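Local coordinates for extracellular solute-binding protein family 1 (Alicyclobacillus acidocaldarius subsp. acidocaldarius, PDB 4OVJ), which probably binds a solute outside the cell membrane and delivers it to an ABC-type importer, as other family 1 extracellular solute-binding proteins do, at residues 43-48 and 57-62; 90-95 and 297-302. All blocks are in the same frame, centred on the assembly; numbering follows the deposited sequence.

Interaction 1: 43-48 and 57-62; sequences AAVKAF and IQTEFG
Ile57 meets two side chains of the helix at once, each with a different part of its own branched chain. Its CG1 lies 3.6 Å from Phe48 CD2, and its CD1 stands 3.8 Å from Phe48 CE2, the next ring atom, so the aliphatic branch meets the CD2–CE2 bond obliquely; the two side chains cross at about a right angle. The other neighbour is Val45, whose CG1 packs 3.7 Å from Ile57 CB and 3.9 Å from Ile57 CG2. Two residues along the strand, the methyl CG2 of Thr59 comes within 4.1 Å of Val45 CG2, a looser touch. Val45 therefore uses both its methyls: with CG1 anti to the backbone N (chi1 170°), one is given to Ile57 and the other to Thr59. Cut back to an alanine, Ile57 would lose CG1, CG2 and CD1, which is likely to leave CD2 and CE2 of the Phe48 ring without their aliphatic partner and open a gap beside Val45 CG1.

Phe313 and Phe316 of helix 307-319 meet the Phe48 ring edge-to-face, and Phe29 of strand 25-31 touches both Val45 and Ile57. The backbone N of Ile57 is hydrogen-bonded to the carboxylate of Glu49, the residue after Phe48, which gives the apolar contact a polar tie at its border. Helix and strand run nearly antiparallel, at 169°, with their axes 9.9 Å apart at closest approach, a separation bridged by Val45 and Phe48 from the helix and Ile57 and Thr59 from the strand. This is the return half of a right-handed beta-alpha-beta crossover, in which strand 25-31 leads through helix 35-51 into the parallel strand 55-61, a unit characteristic of the alpha/beta lobes of periplasmic-binding-protein folds.

Interaction 2: 90-95 and 297-302; sequences EYIDAY and FWSIYS
Ile92 points its terminal methyl over one face of the Phe297 ring, joining a helix to the central sheet in the alpha/beta fold of a solute-binding protein. Helix 92-98 follows strand 84-87, and that strand pairs antiparallel with strand 293-300, so the contact is made by a helix packing on a strand next to the one it comes from. The aliphatic chain of Ile92 is extended, with CG1 anti to the backbone N (chi1 -169°) and CD1 carried on outward (chi2 164°), which brings the tip of the side chain to the strand while the two backbones remain well apart: the nearest CA atoms, of Ile92 and Phe297, are 8.8 Å from each other. The approach to the ring is loose, 4.4 Å from Ile92 CD1 to Phe297 CD2.

At Phe297 and Ser299, alternate residues of the strand, the bond from CA to CB points toward the helix segment, and both residues meet the same methyl. Met87 of the neighbouring strand 84-87 touches Ile92 and Ser299 and so adds to the apolar surroundings. All three touching residues are buried, and the serine hydroxyl is hydrogen-bonded to the carbonyl oxygen of Tyr130. Toward Ile92, Ser299 OG makes a van der Waals contact, 4.3 Å from Ile92 CD1.

How the interactions relate
From the N terminus, strand 25-31 leads into helix 35-51, and interaction 1 closes a short loop from that helix to strand 55-61, with eight residues between its segments. The chain then passes through helix 65-77 and strand 84-87 to reach helix 92-98, where interaction 2 opens; its partner returns after 201 intervening residues, on strand 293-300. The two contacts are in series, neither nested nor crossed: one is local, the other brings a late strand back beside an early helix. Both reach the same mixed sheet, in which strands 55-61, 25-31, 84-87 and 293-300 lie in that order. Their centres are 19 Å apart and they do not touch.

Interaction 1: 43-48 and 57-62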
ATOM      1  N   ALA A  43      16.874  -2.247 -16.332  1.00 10.09           N
ATOM      2  CA  ALA A  43      17.973  -1.377 -15.930  1.00 10.56           C
ATOM      3  C   ALA A  43      18.618  -1.860 -14.628  1.00 10.39           C
ATOM      4  O   ALA A  43      19.826  -1.775 -14.466  1.00 11.41           O
ATOM      5  CB  ALA A  43      17.500   0.056 -15.784  1.00 10.80           C
ATOM      6  N   ALA A  44      17.812  -2.369 -13.698  1.00 10.71           N
ATOM      7  CA  ALA A  44      18.353  -2.907 -12.458  1.00  9.93           C
ATOM      8  C   ALA A  44      19.189  -4.172 -12.724  1.00  9.24           C
ATOM      9  O   ALA A  44      20.240  -4.352 -12.137  1.00 10.65           O
ATOM     10  CB  ALA A  44      17.245  -3.185 -11.458  1.00 10.41           C
ATOM     11  N   VAL A  45      18.717  -5.016 -13.630  1.00  9.34           N
ATOM     12  CA  VAL A  45      19.441  -6.219 -14.035  1.00  9.16           C
ATOM     13  C   VAL A  45      20.763  -5.854 -14.706  1.00  9.84           C
ATOM     14  O   VAL A  45      21.784  -6.499 -14.462  1.00 10.79           O
ATOM     15  CB  VAL A  45      18.593  -7.095 -14.972  1.00  9.59           C
ATOM     16  CG1 VAL A  45      19.427  -8.205 -15.589  1.00 10.90           C
ATOM     17  CG2 VAL A  45      17.435  -7.700 -14.195  1.00  9.96           C
ATOM     18  N   LYS A  46      20.744  -4.824 -15.544  1.00 10.19           N
ATOM     19  CA  LYS A  46      21.985  -4.333 -16.154  1.00 11.98           C
ATOM     20  C   LYS A  46      23.009  -3.960 -15.087  1.00 12.07           C
ATOM     21  O   LYS A  46      24.183  -4.336 -15.180  1.00 11.78           O
ATOM     22  CB  LYS A  46      21.719  -3.141 -17.092  1.00 13.08           C
ATOM     23  CG  LYS A  46      22.981  -2.489 -17.660  1.00 15.46           C
ATOM     24  CD  LYS A  46      22.662  -1.387 -18.663  1.00 17.78           C
ATOM     25  CE  LYS A  46      23.909  -0.942 -19.423  1.00 21.25           C
ATOM     26  NZ  LYS A  46      23.602   0.189 -20.333  1.00 24.12           N
ATOM     27  N   ALA A  47      22.571  -3.226 -14.070  1.00 11.65           N
ATOM     28  CA  ALA A  47      23.461  -2.824 -12.987  1.00 12.60           C
ATOM     29  C   ALA A  47      23.988  -4.037 -12.222  1.00 11.68           C
ATOM     30  O   ALA A  47      25.184  -4.113 -11.887  1.00 13.02           O
ATOM     31  CB  ALA A  47      22.752  -1.851 -12.060  1.00 11.56           C
ATOM     32  N   PHE A  48      23.118  -5.010 -11.977  1.00 10.82           N
ATOM     33  CA  PHE A  48      23.533  -6.227 -11.295  1.00 10.83           C
ATOM     34  C   PHE A  48      24.603  -6.990 -12.070  1.00 11.13           C
ATOM     35  O   PHE A  48      25.600  -7.435 -11.489  1.00 11.80           O
ATOM     36  CB  PHE A  48      22.359  -7.170 -11.062  1.00  9.32           C
ATOM     37  CG  PHE A  48      22.768  -8.453 -10.427  1.00  8.54           C
ATOM     38  CD1 PHE A  48      23.035  -8.506  -9.079  1.00  8.98           C
ATOM     39  CD2 PHE A  48      22.974  -9.589 -11.194  1.00  9.24           C
ATOM     40  CE1 PHE A  48      23.428  -9.686  -8.480  1.00  9.52           C
ATOM     41  CE2 PHE A  48      23.388 -10.771 -10.608  1.00  9.91           C
ATOM     42  CZ  PHE A  48      23.616 -10.822  -9.247  1.00 10.03           C
ATOM     43  N   ILE A  57      21.994 -13.037 -15.551  1.00  8.59           N
ATOM     44  CA  ILE A  57      20.562 -13.035 -15.337  1.00  9.32           C
ATOM     45  C   ILE A  57      19.861 -13.186 -16.682  1.00  9.56           C
ATOM     46  O   ILE A  57      20.097 -12.410 -17.618  1.00 12.25           O
ATOM     47  CB  ILE A  57      20.086 -11.740 -14.658  1.00 10.01           C
ATOM     48  CG1 ILE A  57      20.821 -11.526 -13.339  1.00 10.22           C
ATOM     49  CG2 ILE A  57      18.576 -11.787 -14.449  1.00 10.94           C
ATOM     50  CD1 ILE A  57      20.597 -12.617 -12.310  1.00 10.32           C
ATOM     51  N   GLN A  58      19.019 -14.213 -16.771  1.00  9.02           N
ATOM     52  CA  GLN A  58      18.176 -14.422 -17.913  1.00  9.70           C
ATOM     53  C   GLN A  58      16.761 -14.007 -17.539  1.00  9.03           C
ATOM     54  O   GLN A  58      16.071 -14.715 -16.809  1.00  8.88           O
ATOM     55  CB  GLN A  58      18.239 -15.888 -18.318  1.00 11.07           C
ATOM     56  CG  GLN A  58      17.398 -16.227 -19.519  1.00 13.45           C
ATOM     57  CD  GLN A  58      17.506 -17.688 -19.903  1.00 15.68           C
ATOM     58  OE1 GLN A  58      18.521 -18.332 -19.669  1.00 15.56           O
ATOM     59  NE2 GLN A  58      16.448 -18.214 -20.500  1.00 20.29           N
ATOM     60  N   THR A  59      16.320 -12.854 -18.033  1.00  9.54           N
ATOM     61  CA  THR A  59      14.989 -12.373 -17.691  1.00 10.47           C
ATOM     62  C   THR A  59      13.913 -13.140 -18.441  1.00 11.42           C
ATOM     63  O   THR A  59      14.110 -13.566 -19.582  1.00 13.26           O
ATOM     64  CB  THR A  59      14.838 -10.866 -17.932  1.00 11.94           C
ATOM     65  OG1 THR A  59      15.082 -10.562 -19.313  1.00 14.53           O
ATOM     66  CG2 THR A  59      15.804 -10.106 -17.056  1.00 13.52           C
ATOM     67  N   GLU A  60      12.782 -13.329 -17.766  1.00 11.61           N
ATOM     68  CA  GLU A  60      11.604 -13.959 -18.320  1.00 13.16           C
ATOM     69  C   GLU A  60      10.433 -13.026 -17.987  1.00 13.46           C
ATOM     70  O   GLU A  60       9.625 -13.289 -17.100  1.00 14.21           O
ATOM     71  CB  GLU A  60      11.412 -15.354 -17.714  1.00 15.85           C
ATOM     72  CG  GLU A  60      12.537 -16.333 -18.047  1.00 19.63           C
ATOM     73  CD  GLU A  60      12.306 -17.729 -17.478  1.00 25.58           C
ATOM     74  OE1 GLU A  60      11.355 -17.914 -16.692  1.00 31.14           O
ATOM     75  OE2 GLU A  60      13.081 -18.650 -17.818  1.00 33.92           O
ATOM     76  N   PHE A  61      10.384 -11.908 -18.694  1.00 12.48           N
ATOM     77  CA  PHE A  61       9.309 -10.944 -18.548  1.00 11.25           C
ATOM     78  C   PHE A  61       8.030 -11.584 -19.055  1.00 11.56           C
ATOM     79  O   PHE A  61       7.983 -12.054 -20.189  1.00 13.54           O
ATOM     80  CB  PHE A  61       9.610  -9.704 -19.359  1.00 11.91           C
ATOM     81  CG  PHE A  61       8.501  -8.704 -19.359  1.00 12.37           C
ATOM     82  CD1 PHE A  61       8.035  -8.174 -18.167  1.00 12.39           C
ATOM     83  CD2 PHE A  61       7.911  -8.298 -20.548  1.00 15.22           C
ATOM     84  CE1 PHE A  61       7.013  -7.239 -18.159  1.00 13.98           C
ATOM     85  CE2 PHE A  61       6.892  -7.361 -20.544  1.00 15.03           C
ATOM     86  CZ  PHE A  61       6.446  -6.832 -19.349  1.00 14.51           C
ATOM     87  N   GLY A  62       7.014 -11.618 -18.203  1.00 10.98           N
ATOM     88  CA  GLY A  62       5.790 -12.349 -18.494  1.00 11.30           C
ATOM     89  C   GLY A  62       4.639 -11.493 -18.948  1.00 12.01           C
ATOM     90  O   GLY A  62       3.536 -12.005 -19.125  1.00 14.72           O
TER

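Interaction 2: 90-95 and 297-302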
ATOM      1  N   GLU A  90      -1.531 -11.932  -3.188  1.00 11.99           N
ATOM      2  CA  GLU A  90      -2.669 -12.805  -3.513  1.00 14.81           C
ATOM      3  C   GLU A  90      -2.284 -14.287  -3.704  1.00 14.64           C
ATOM      4  O   GLU A  90      -3.085 -15.191  -3.410  1.00 15.92           O
ATOM      5  CB  GLU A  90      -3.364 -12.290  -4.788  1.00 19.83           C
ATOM      6  CG  GLU A  90      -4.494 -13.186  -5.292  1.00 27.20           C
ATOM      7  CD  GLU A  90      -5.283 -12.599  -6.451  1.00 35.02           C
ATOM      8  OE1 GLU A  90      -4.886 -11.543  -7.002  1.00 32.78           O
ATOM      9  OE2 GLU A  90      -6.309 -13.216  -6.817  1.00 49.07           O
ATOM     10  N   TYR A  91      -1.086 -14.530  -4.222  1.00 13.51           N
ATOM     11  CA  TYR A  91      -0.680 -15.867  -4.642  1.00 13.28           C
ATOM     12  C   TYR A  91       0.408 -16.527  -3.806  1.00 11.47           C
ATOM     13  O   TYR A  91       0.682 -17.726  -3.964  1.00 11.97           O
ATOM     14  CB  TYR A  91      -0.214 -15.803  -6.088  1.00 14.06           C
ATOM     15  CG  TYR A  91      -1.328 -15.510  -7.074  1.00 16.53           C
ATOM     16  CD1 TYR A  91      -2.431 -16.344  -7.178  1.00 24.17           C
ATOM     17  CD2 TYR A  91      -1.275 -14.402  -7.892  1.00 17.31           C
ATOM     18  CE1 TYR A  91      -3.448 -16.074  -8.079  1.00 26.92           C
ATOM     19  CE2 TYR A  91      -2.273 -14.128  -8.802  1.00 18.12           C
ATOM     20  CZ  TYR A  91      -3.355 -14.959  -8.893  1.00 22.73           C
ATOM     21  OH  TYR A  91      -4.339 -14.668  -9.801  1.00 26.39           O
ATOM     22  N   ILE A  92       1.020 -15.780  -2.900  1.00 10.19           N
ATOM     23  CA  ILE A  92       2.178 -16.297  -2.190  1.00 11.60           C
ATOM     24  C   ILE A  92       1.819 -17.516  -1.328  1.00 11.58           C
ATOM     25  O   ILE A  92       2.596 -18.467  -1.264  1.00 12.22           O
ATOM     26  CB  ILE A  92       2.908 -15.194  -1.384  1.00 12.93           C
ATOM     27  CG1 ILE A  92       4.257 -15.716  -0.877  1.00 15.13           C
ATOM     28  CG2 ILE A  92       2.034 -14.654  -0.260  1.00 13.69           C
ATOM     29  CD1 ILE A  92       5.184 -14.615  -0.413  1.00 17.49           C
ATOM     30  N   ASP A  93       0.634 -17.510  -0.706  1.00 11.73           N
ATOM     31  CA  ASP A  93       0.229 -18.642   0.130  1.00 12.77           C
ATOM     32  C   ASP A  93       0.196 -19.920  -0.696  1.00 12.96           C
ATOM     33  O   ASP A  93       0.710 -20.962  -0.261  1.00 14.13           O
ATOM     34  CB  ASP A  93      -1.147 -18.411   0.765  1.00 15.81           C
ATOM     35  CG  ASP A  93      -1.623 -19.610   1.581  1.00 19.41           C
ATOM     36  OD1 ASP A  93      -1.150 -19.774   2.725  1.00 24.71           O
ATOM     37  OD2 ASP A  93      -2.484 -20.382   1.082  1.00 24.37           O
ATOM     38  N   ALA A  94      -0.416 -19.839  -1.873  1.00 12.70           N
ATOM     39  CA  ALA A  94      -0.578 -21.017  -2.729  1.00 14.36           C
ATOM     40  C   ALA A  94       0.778 -21.592  -3.135  1.00 13.62           C
ATOM     41  O   ALA A  94       1.027 -22.793  -2.974  1.00 14.72           O
ATOM     42  CB  ALA A  94      -1.410 -20.673  -3.951  1.00 16.74           C
ATOM     43  N   TYR A  95       1.667 -20.727  -3.633  1.00 12.26           N
ATOM     44  CA  TYR A  95       2.998 -21.170  -4.060  1.00 10.77           C
ATOM     45  C   TYR A  95       3.818 -21.733  -2.889  1.00 10.02           C
ATOM     46  O   TYR A  95       4.496 -22.750  -3.030  1.00 11.54           O
ATOM     47  CB  TYR A  95       3.742 -20.032  -4.768  1.00 11.36           C
ATOM     48  CG  TYR A  95       3.307 -19.871  -6.208  1.00 10.61           C
ATOM     49  CD1 TYR A  95       2.227 -19.077  -6.546  1.00 12.02           C
ATOM     50  CD2 TYR A  95       3.956 -20.547  -7.228  1.00 12.94           C
ATOM     51  CE1 TYR A  95       1.820 -18.933  -7.868  1.00 12.29           C
ATOM     52  CE2 TYR A  95       3.548 -20.417  -8.546  1.00 14.63           C
ATOM     53  CZ  TYR A  95       2.477 -19.614  -8.860  1.00 13.39           C
ATOM     54  OH  TYR A  95       2.061 -19.495 -10.166  1.00 15.79           O
ATOM     55  N   PHE A 297       6.566  -8.809  -4.115  1.00  7.49           N
ATOM     56  CA  PHE A 297       7.600  -9.528  -3.388  1.00  7.98           C
ATOM     57  C   PHE A 297       8.621 -10.104  -4.352  1.00  7.95           C
ATOM     58  O   PHE A 297       8.288 -10.440  -5.487  1.00  8.66           O
ATOM     59  CB  PHE A 297       7.031 -10.736  -2.630  1.00  8.49           C
ATOM     60  CG  PHE A 297       6.046 -10.402  -1.568  1.00  8.36           C
ATOM     61  CD1 PHE A 297       4.728 -10.129  -1.895  1.00  9.52           C
ATOM     62  CD2 PHE A 297       6.412 -10.420  -0.223  1.00  7.61           C
ATOM     63  CE1 PHE A 297       3.808  -9.807  -0.916  1.00  9.89           C
ATOM     64  CE2 PHE A 297       5.483 -10.124   0.759  1.00  8.26           C
ATOM     65  CZ  PHE A 297       4.185  -9.801   0.409  1.00  9.24           C
ATOM     66  N   TRP A 298       9.852 -10.268  -3.867  1.00  8.44           N
ATOM     67  CA  TRP A 298      10.829 -11.135  -4.506  1.00  7.94           C
ATOM     68  C   TRP A 298      10.792 -12.489  -3.799  1.00  7.60           C
ATOM     69  O   TRP A 298      10.885 -12.552  -2.578  1.00  7.51           O
ATOM     70  CB  TRP A 298      12.250 -10.590  -4.399  1.00  9.22           C
ATOM     71  CG  TRP A 298      12.463  -9.209  -4.896  1.00  9.69           C
ATOM     72  CD1 TRP A 298      13.048  -8.197  -4.202  1.00 10.94           C
ATOM     73  CD2 TRP A 298      12.110  -8.667  -6.175  1.00  9.66           C
ATOM     74  NE1 TRP A 298      13.096  -7.065  -4.964  1.00 10.97           N
ATOM     75  CE2 TRP A 298      12.523  -7.320  -6.181  1.00 10.30           C
ATOM     76  CE3 TRP A 298      11.484  -9.184  -7.316  1.00  9.30           C
ATOM     77  CZ2 TRP A 298      12.320  -6.488  -7.273  1.00 10.11           C
ATOM     78  CZ3 TRP A 298      11.297  -8.355  -8.403  1.00  9.77           C
ATOM     79  CH2 TRP A 298      11.717  -7.027  -8.374  1.00 10.07           C
ATOM     80  N   SER A 299      10.687 -13.556  -4.589  1.00  7.32           N
ATOM     81  CA  SER A 299      10.725 -14.916  -4.083  1.00  7.01           C
ATOM     82  C   SER A 299      11.755 -15.719  -4.897  1.00  6.82           C
ATOM     83  O   SER A 299      12.102 -15.360  -6.029  1.00  8.07           O
ATOM     84  CB  SER A 299       9.344 -15.560  -4.198  1.00  7.38           C
ATOM     85  OG  SER A 299       8.377 -14.962  -3.334  1.00  7.96           O
ATOM     86  N   ILE A 300      12.235 -16.798  -4.306  1.00  6.27           N
ATOM     87  CA  ILE A 300      13.200 -17.680  -4.936  1.00  6.97           C
ATOM     88  C   ILE A 300      12.593 -19.080  -5.042  1.00  6.85           C
ATOM     89  O   ILE A 300      11.922 -19.547  -4.123  1.00  7.26           O
ATOM     90  CB  ILE A 300      14.517 -17.714  -4.140  1.00  7.67           C
ATOM     91  CG1 ILE A 300      15.150 -16.327  -4.105  1.00  8.56           C
ATOM     92  CG2 ILE A 300      15.517 -18.720  -4.731  1.00  7.72           C
ATOM     93  CD1 ILE A 300      16.349 -16.198  -3.191  1.00  9.34           C
ATOM     94  N   TYR A 301      12.849 -19.748  -6.166  1.00  7.55           N
ATOM     95  CA  TYR A 301      12.383 -21.113  -6.379  1.00  7.64           C
ATOM     96  C   TYR A 301      12.985 -22.052  -5.345  1.00  7.88           C
ATOM     97  O   TYR A 301      14.199 -22.061  -5.144  1.00  7.98           O
ATOM     98  CB  TYR A 301      12.795 -21.565  -7.772  1.00  8.46           C
ATOM     99  CG  TYR A 301      12.302 -22.915  -8.229  1.00  9.42           C
ATOM    100  CD1 TYR A 301      11.062 -23.403  -7.847  1.00 10.56           C
ATOM    101  CD2 TYR A 301      13.070 -23.675  -9.109  1.00 11.40           C
ATOM    102  CE1 TYR A 301      10.610 -24.638  -8.298  1.00 12.21           C
ATOM    103  CE2 TYR A 301      12.626 -24.896  -9.574  1.00 13.65           C
ATOM    104  CZ  TYR A 301      11.400 -25.375  -9.170  1.00 13.67           C
ATOM    105  OH  TYR A 301      10.974 -26.600  -9.640  1.00 17.10           O
ATOM    106  N   SER A 302      12.144 -22.881  -4.725  1.00  7.87           N
ATOM    107  CA  SER A 302      12.618 -23.799  -3.697  1.00  8.43           C
ATOM    108  C   SER A 302      13.689 -24.743  -4.236  1.00  9.27           C
ATOM    109  O   SER A 302      14.545 -25.190  -3.486  1.00 11.01           O
ATOM    110  CB  SER A 302      11.459 -24.640  -3.155  1.00  9.36           C
ATOM    111  OG  SER A 302      10.807 -25.315  -4.218  1.00 10.14           O
TER